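Local coordinates for protein TRAP dicarboxylate transporter-DctP subunit (Desulfovibrio salexigens, PDB 4N6D) that probably binds a small organic acid in the periplasm and delivers it to a TRAP-type transporter for uptake into the cell, at residues Met153-Lys165 and Glu288-Ile300. Residues are numbered along the deposited sequence; the frame is centred on the assembly and turned at random.
Sequences MTKVPVRNLDDLK and EMIKMSDADMQAI
The guanidinium of R159 has I290 CD1 over one face, and the carboxylate of E288 at its edge, in plane. The grip is end-on: NH1 donates to OE1, and R159 NH2 reaches E288 OE2 at 2.9 Å (N-H...O 166°), forming a salt bridge. The two planes are nonetheless turned 36° apart, and OE2 is met from above the carboxylate plane. Both side chains are extended and cross at about a right angle. In this type II periplasmic binding protein fold of the TRAP solute-binding family, the pair helps join the loop after strand 151-154 to edge strand 288-290, while L161 and its partners join that loop to the start of helix 294-317; strand 224-226 runs between the two strands. I290 also sets CD1 against P157 CB (3.9 Å), while its CG2 lies near V158 O, a carbonyl that accepts a hydrogen bond from T226 OG1.

Farther along, M292 lays CG against the carbonyl of R159 and SD against the backbone of N160. That carbonyl oxygen accepts from two waters: one also donates to K291 O, and the other donates to D296 OD2 and accepts from S293 N. S293 is the N-cap of helix 294-317, its OG accepting from D296 N.

The D296 carboxylate projects from the first turn toward the loop, where L161 N donates to D296 OD2 (3.1 Å, 141°) from well above the carboxylate plane. Within the loop, D163 OD2 accepts from both R159 N and N160 N, and N160 OD1 accepts from D163 N in an Asx motif, bracing the turn that presents L161. With CG beside its own backbone N, L161 slides past D296 to straddle the helix surface: L161 CD1 touches A299 CB at 3.7 Å, and CD2 meets I300 CG1 at 3.8 Å.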
loop_
_atom_site.group_PDB
_atom_site.type_symbol
_atom_site.label_atom_id
_atom_site.label_comp_id
_atom_site.label_asym_id
_atom_site.label_seq_id
_atom_site.Cartn_x
_atom_site.Cartn_y
_atom_site.Cartn_z
ATOM N N MET A 153 -16.662 -2.497 -0.076
ATOM C CA MET A 153 -17.560 -1.716 -0.902
ATOM C C MET A 153 -18.580 -2.674 -1.508
ATOM O O MET A 153 -18.210 -3.636 -2.196
ATOM C CB MET A 153 -16.771 -1.033 -2.003
ATOM C CG MET A 153 -15.785 0.016 -1.488
ATOM S SD MET A 153 -14.542 0.435 -2.720
ATOM C CE MET A 153 -13.403 -0.924 -2.463
ATOM N N THR A 154 -19.859 -2.415 -1.267
ATOM C CA THR A 154 -20.891 -3.409 -1.547
ATOM C C THR A 154 -22.188 -2.850 -2.135
ATOM O O THR A 154 -22.468 -1.653 -2.044
ATOM C CB THR A 154 -21.285 -4.164 -0.252
ATOM O OG1 THR A 154 -21.651 -3.216 0.759
ATOM C CG2 THR A 154 -20.143 -5.041 0.252
ATOM N N LYS A 155 -22.963 -3.740 -2.745
ATOM C CA LYS A 155 -24.256 -3.397 -3.339
ATOM C C LYS A 155 -25.305 -3.122 -2.293
ATOM O O LYS A 155 -26.166 -2.271 -2.482
ATOM C CB LYS A 155 -24.747 -4.539 -4.238
ATOM C CG LYS A 155 -23.831 -4.839 -5.399
ATOM C CD LYS A 155 -24.363 -5.965 -6.282
ATOM C CE LYS A 155 -25.755 -5.687 -6.771
ATOM N NZ LYS A 155 -26.226 -6.842 -7.604
ATOM N N VAL A 156 -25.251 -3.892 -1.217
ATOM C CA VAL A 156 -26.181 -3.787 -0.104
ATOM C C VAL A 156 -25.367 -3.424 1.149
ATOM O O VAL A 156 -24.221 -3.848 1.304
ATOM C CB VAL A 156 -26.939 -5.124 0.091
ATOM C CG1 VAL A 156 -27.697 -5.166 1.415
ATOM C CG2 VAL A 156 -27.873 -5.377 -1.070
ATOM N N PRO A 157 -25.938 -2.614 2.042
ATOM C CA PRO A 157 -25.105 -2.136 3.160
ATOM C C PRO A 157 -24.583 -3.249 4.068
ATOM O O PRO A 157 -25.337 -4.153 4.430
ATOM C CB PRO A 157 -26.060 -1.253 3.976
ATOM C CG PRO A 157 -27.251 -1.028 3.125
ATOM C CD PRO A 157 -27.304 -2.073 2.082
ATOM N N VAL A 158 -23.304 -3.182 4.405
ATOM C CA VAL A 158 -22.730 -4.013 5.461
ATOM C C VAL A 158 -22.603 -3.120 6.692
ATOM O O VAL A 158 -21.685 -2.305 6.781
ATOM C CB VAL A 158 -21.378 -4.612 5.049
ATOM C CG1 VAL A 158 -20.736 -5.315 6.207
ATOM C CG2 VAL A 158 -21.579 -5.575 3.887
ATOM N N ARG A 159 -23.537 -3.257 7.625
ATOM C CA ARG A 159 -23.539 -2.413 8.817
ATOM C C ARG A 159 -23.016 -3.140 10.041
ATOM O O ARG A 159 -22.660 -2.510 11.043
ATOM C CB ARG A 159 -24.944 -1.893 9.076
ATOM C CG ARG A 159 -25.530 -1.185 7.871
ATOM C CD ARG A 159 -26.788 -0.448 8.224
ATOM N NE ARG A 159 -27.346 0.175 7.023
ATOM C CZ ARG A 159 -26.940 1.339 6.522
ATOM N NH1 ARG A 159 -27.516 1.807 5.429
ATOM N NH2 ARG A 159 -25.990 2.036 7.111
ATOM N N ASN A 160 -22.939 -4.463 9.956
ATOM C CA ASN A 160 -22.414 -5.262 11.056
ATOM C C ASN A 160 -21.865 -6.584 10.550
ATOM O O ASN A 160 -21.913 -6.887 9.351
ATOM C CB ASN A 160 -23.511 -5.513 12.089
ATOM C CG ASN A 160 -24.732 -6.173 11.482
ATOM O OD1 ASN A 160 -24.610 -7.123 10.706
ATOM N ND2 ASN A 160 -25.914 -5.660 11.810
ATOM N N LEU A 161 -21.326 -7.378 11.462
ATOM C CA LEU A 161 -20.696 -8.619 11.048
ATOM C C LEU A 161 -21.675 -9.648 10.528
ATOM O O LEU A 161 -21.309 -10.492 9.712
ATOM C CB LEU A 161 -19.909 -9.213 12.208
ATOM C CG LEU A 161 -18.576 -8.537 12.441
ATOM C CD1 LEU A 161 -17.940 -9.173 13.665
ATOM C CD2 LEU A 161 -17.652 -8.656 11.234
ATOM N N ASP A 162 -22.913 -9.602 11.002
ATOM C CA ASP A 162 -23.907 -10.544 10.524
ATOM C C ASP A 162 -24.152 -10.322 9.033
ATOM O O ASP A 162 -24.391 -11.271 8.297
ATOM C CB ASP A 162 -25.200 -10.431 11.326
ATOM C CG ASP A 162 -26.218 -11.499 10.961
ATOM O OD1 ASP A 162 -25.934 -12.700 11.176
ATOM O OD2 ASP A 162 -27.311 -11.132 10.477
ATOM N N ASP A 163 -24.042 -9.073 8.593
ATOM C CA ASP A 163 -24.254 -8.733 7.182
ATOM C C ASP A 163 -23.185 -9.346 6.260
ATOM O O ASP A 163 -23.418 -9.471 5.056
ATOM C CB ASP A 163 -24.268 -7.220 6.992
ATOM C CG ASP A 163 -25.478 -6.561 7.601
ATOM O OD1 ASP A 163 -26.549 -7.204 7.689
ATOM O OD2 ASP A 163 -25.364 -5.369 7.981
ATOM N N LEU A 164 -22.035 -9.725 6.815
ATOM C CA LEU A 164 -20.963 -10.348 6.032
ATOM C C LEU A 164 -21.125 -11.855 5.875
ATOM O O LEU A 164 -20.470 -12.455 5.026
ATOM C CB LEU A 164 -19.586 -10.082 6.647
ATOM C CG LEU A 164 -18.974 -8.716 6.370
ATOM C CD1 LEU A 164 -17.683 -8.578 7.114
ATOM C CD2 LEU A 164 -18.752 -8.489 4.873
ATOM N N LYS A 165 -21.988 -12.469 6.683
ATOM C CA LYS A 165 -22.098 -13.920 6.678
ATOM C C LYS A 165 -22.538 -14.405 5.323
ATOM O O LYS A 165 -23.620 -14.067 4.852
ATOM C CB LYS A 165 -23.091 -14.419 7.730
ATOM C CG LYS A 165 -22.762 -14.007 9.164
ATOM C CD LYS A 165 -21.402 -14.503 9.629
ATOM C CE LYS A 165 -21.258 -14.338 11.140
ATOM N NZ LYS A 165 -19.869 -14.574 11.590
ATOM N N GLU A 288 -23.013 6.007 0.550
ATOM C CA GLU A 288 -23.080 6.163 1.995
ATOM C C GLU A 288 -21.845 5.543 2.626
ATOM O O GLU A 288 -21.477 4.420 2.296
ATOM C CB GLU A 288 -24.336 5.490 2.562
ATOM C CG GLU A 288 -24.432 5.606 4.077
ATOM C CD GLU A 288 -25.587 4.829 4.678
ATOM O OE1 GLU A 288 -26.475 4.376 3.920
ATOM O OE2 GLU A 288 -25.598 4.677 5.923
ATOM N N MET A 289 -21.220 6.290 3.529
ATOM C CA MET A 289 -20.084 5.792 4.301
ATOM C C MET A 289 -20.577 5.186 5.602
ATOM O O MET A 289 -21.338 5.799 6.337
ATOM C CB MET A 289 -19.104 6.920 4.604
ATOM C CG MET A 289 -18.689 7.740 3.407
ATOM S SD MET A 289 -17.899 6.787 2.097
ATOM C CE MET A 289 -16.489 6.072 2.980
ATOM N N ILE A 290 -20.120 3.975 5.884
ATOM C CA ILE A 290 -20.556 3.232 7.055
ATOM C C ILE A 290 -19.371 2.833 7.936
ATOM O O ILE A 290 -18.312 2.489 7.427
ATOM C CB ILE A 290 -21.279 1.953 6.619
ATOM C CG1 ILE A 290 -22.508 2.311 5.785
ATOM C CG2 ILE A 290 -21.676 1.136 7.853
ATOM C CD1 ILE A 290 -23.154 1.121 5.103
ATOM N N LYS A 291 -19.555 2.913 9.255
ATOM C CA LYS A 291 -18.612 2.338 10.209
ATOM C C LYS A 291 -19.316 1.277 11.022
ATOM O O LYS A 291 -20.456 1.461 11.440
ATOM C CB LYS A 291 -18.065 3.406 11.160
ATOM C CG LYS A 291 -17.153 4.431 10.508
ATOM C CD LYS A 291 -16.677 5.466 11.540
ATOM C CE LYS A 291 -15.727 6.515 10.956
ATOM N NZ LYS A 291 -16.349 7.340 9.893
ATOM N N MET A 292 -18.643 0.159 11.246
ATOM C CA MET A 292 -19.189 -0.859 12.139
ATOM C C MET A 292 -18.984 -0.463 13.600
ATOM O O MET A 292 -18.177 0.415 13.914
ATOM C CB MET A 292 -18.547 -2.215 11.854
ATOM C CG MET A 292 -18.885 -2.761 10.449
ATOM S SD MET A 292 -18.479 -4.516 10.370
ATOM C CE MET A 292 -17.262 -4.485 9.085
ATOM N N SER A 293 -19.715 -1.114 14.500
ATOM C CA SER A 293 -19.607 -0.813 15.924
ATOM C C SER A 293 -18.235 -1.148 16.468
ATOM O O SER A 293 -17.505 -1.948 15.898
ATOM C CB SER A 293 -20.631 -1.621 16.706
ATOM O OG SER A 293 -20.296 -2.994 16.642
ATOM N N ASP A 294 -17.895 -0.559 17.606
ATOM C CA ASP A 294 -16.635 -0.853 18.245
ATOM C C ASP A 294 -16.557 -2.339 18.572
ATOM O O ASP A 294 -15.501 -2.953 18.459
ATOM C CB ASP A 294 -16.486 -0.038 19.534
ATOM C CG ASP A 294 -16.297 1.454 19.274
ATOM O OD1 ASP A 294 -15.988 1.840 18.126
ATOM O OD2 ASP A 294 -16.438 2.244 20.235
ATOM N N ALA A 295 -17.671 -2.917 19.007
ATOM C CA ALA A 295 -17.661 -4.327 19.355
ATOM C C ALA A 295 -17.361 -5.186 18.131
ATOM O O ALA A 295 -16.602 -6.152 18.222
ATOM C CB ALA A 295 -18.965 -4.729 19.989
ATOM N N ASP A 296 -17.930 -4.836 16.985
ATOM C CA ASP A 296 -17.668 -5.580 15.760
ATOM C C ASP A 296 -16.204 -5.415 15.342
ATOM O O ASP A 296 -15.561 -6.375 14.882
ATOM C CB ASP A 296 -18.599 -5.115 14.631
ATOM C CG ASP A 296 -19.981 -5.756 14.683
ATOM O OD1 ASP A 296 -20.234 -6.593 15.574
ATOM O OD2 ASP A 296 -20.823 -5.435 13.811
ATOM N N MET A 297 -15.660 -4.205 15.498
ATOM C CA MET A 297 -14.256 -3.987 15.129
ATOM C C MET A 297 -13.326 -4.832 16.006
ATOM O O MET A 297 -12.317 -5.349 15.537
ATOM C CB MET A 297 -13.894 -2.502 15.205
ATOM C CG MET A 297 -14.614 -1.618 14.174
ATOM S SD MET A 297 -14.087 -1.985 12.485
ATOM C CE MET A 297 -12.546 -1.072 12.419
ATOM N N GLN A 298 -13.660 -4.984 17.282
ATOM C CA GLN A 298 -12.840 -5.823 18.158
ATOM C C GLN A 298 -12.974 -7.294 17.785
ATOM O O GLN A 298 -12.014 -8.035 17.857
ATOM C CB GLN A 298 -13.233 -5.624 19.613
ATOM C CG GLN A 298 -12.351 -6.388 20.603
ATOM C CD GLN A 298 -10.881 -6.021 20.490
ATOM O OE1 GLN A 298 -10.527 -4.847 20.464
ATOM N NE2 GLN A 298 -10.029 -7.026 20.373
ATOM N N ALA A 299 -14.169 -7.722 17.390
ATOM C CA ALA A 299 -14.343 -9.099 16.939
ATOM C C ALA A 299 -13.489 -9.365 15.708
ATOM O O ALA A 299 -12.866 -10.425 15.593
ATOM C CB ALA A 299 -15.805 -9.410 16.665
ATOM N N ILE A 300 -13.446 -8.408 14.790
ATOM C CA ILE A 300 -12.600 -8.550 13.609
ATOM C C ILE A 300 -11.145 -8.723 14.010
ATOM O O ILE A 300 -10.463 -9.581 13.471
ATOM C CB ILE A 300 -12.739 -7.363 12.651
ATOM C CG1 ILE A 300 -14.133 -7.376 12.033
ATOM C CG2 ILE A 300 -11.660 -7.435 11.552
ATOM C CD1 ILE A 300 -14.477 -6.111 11.273
HETATM O O HOH W 1 -22.958 0.230 11.292
HETATM O O HOH W 2 -21.690 -2.968 13.545
#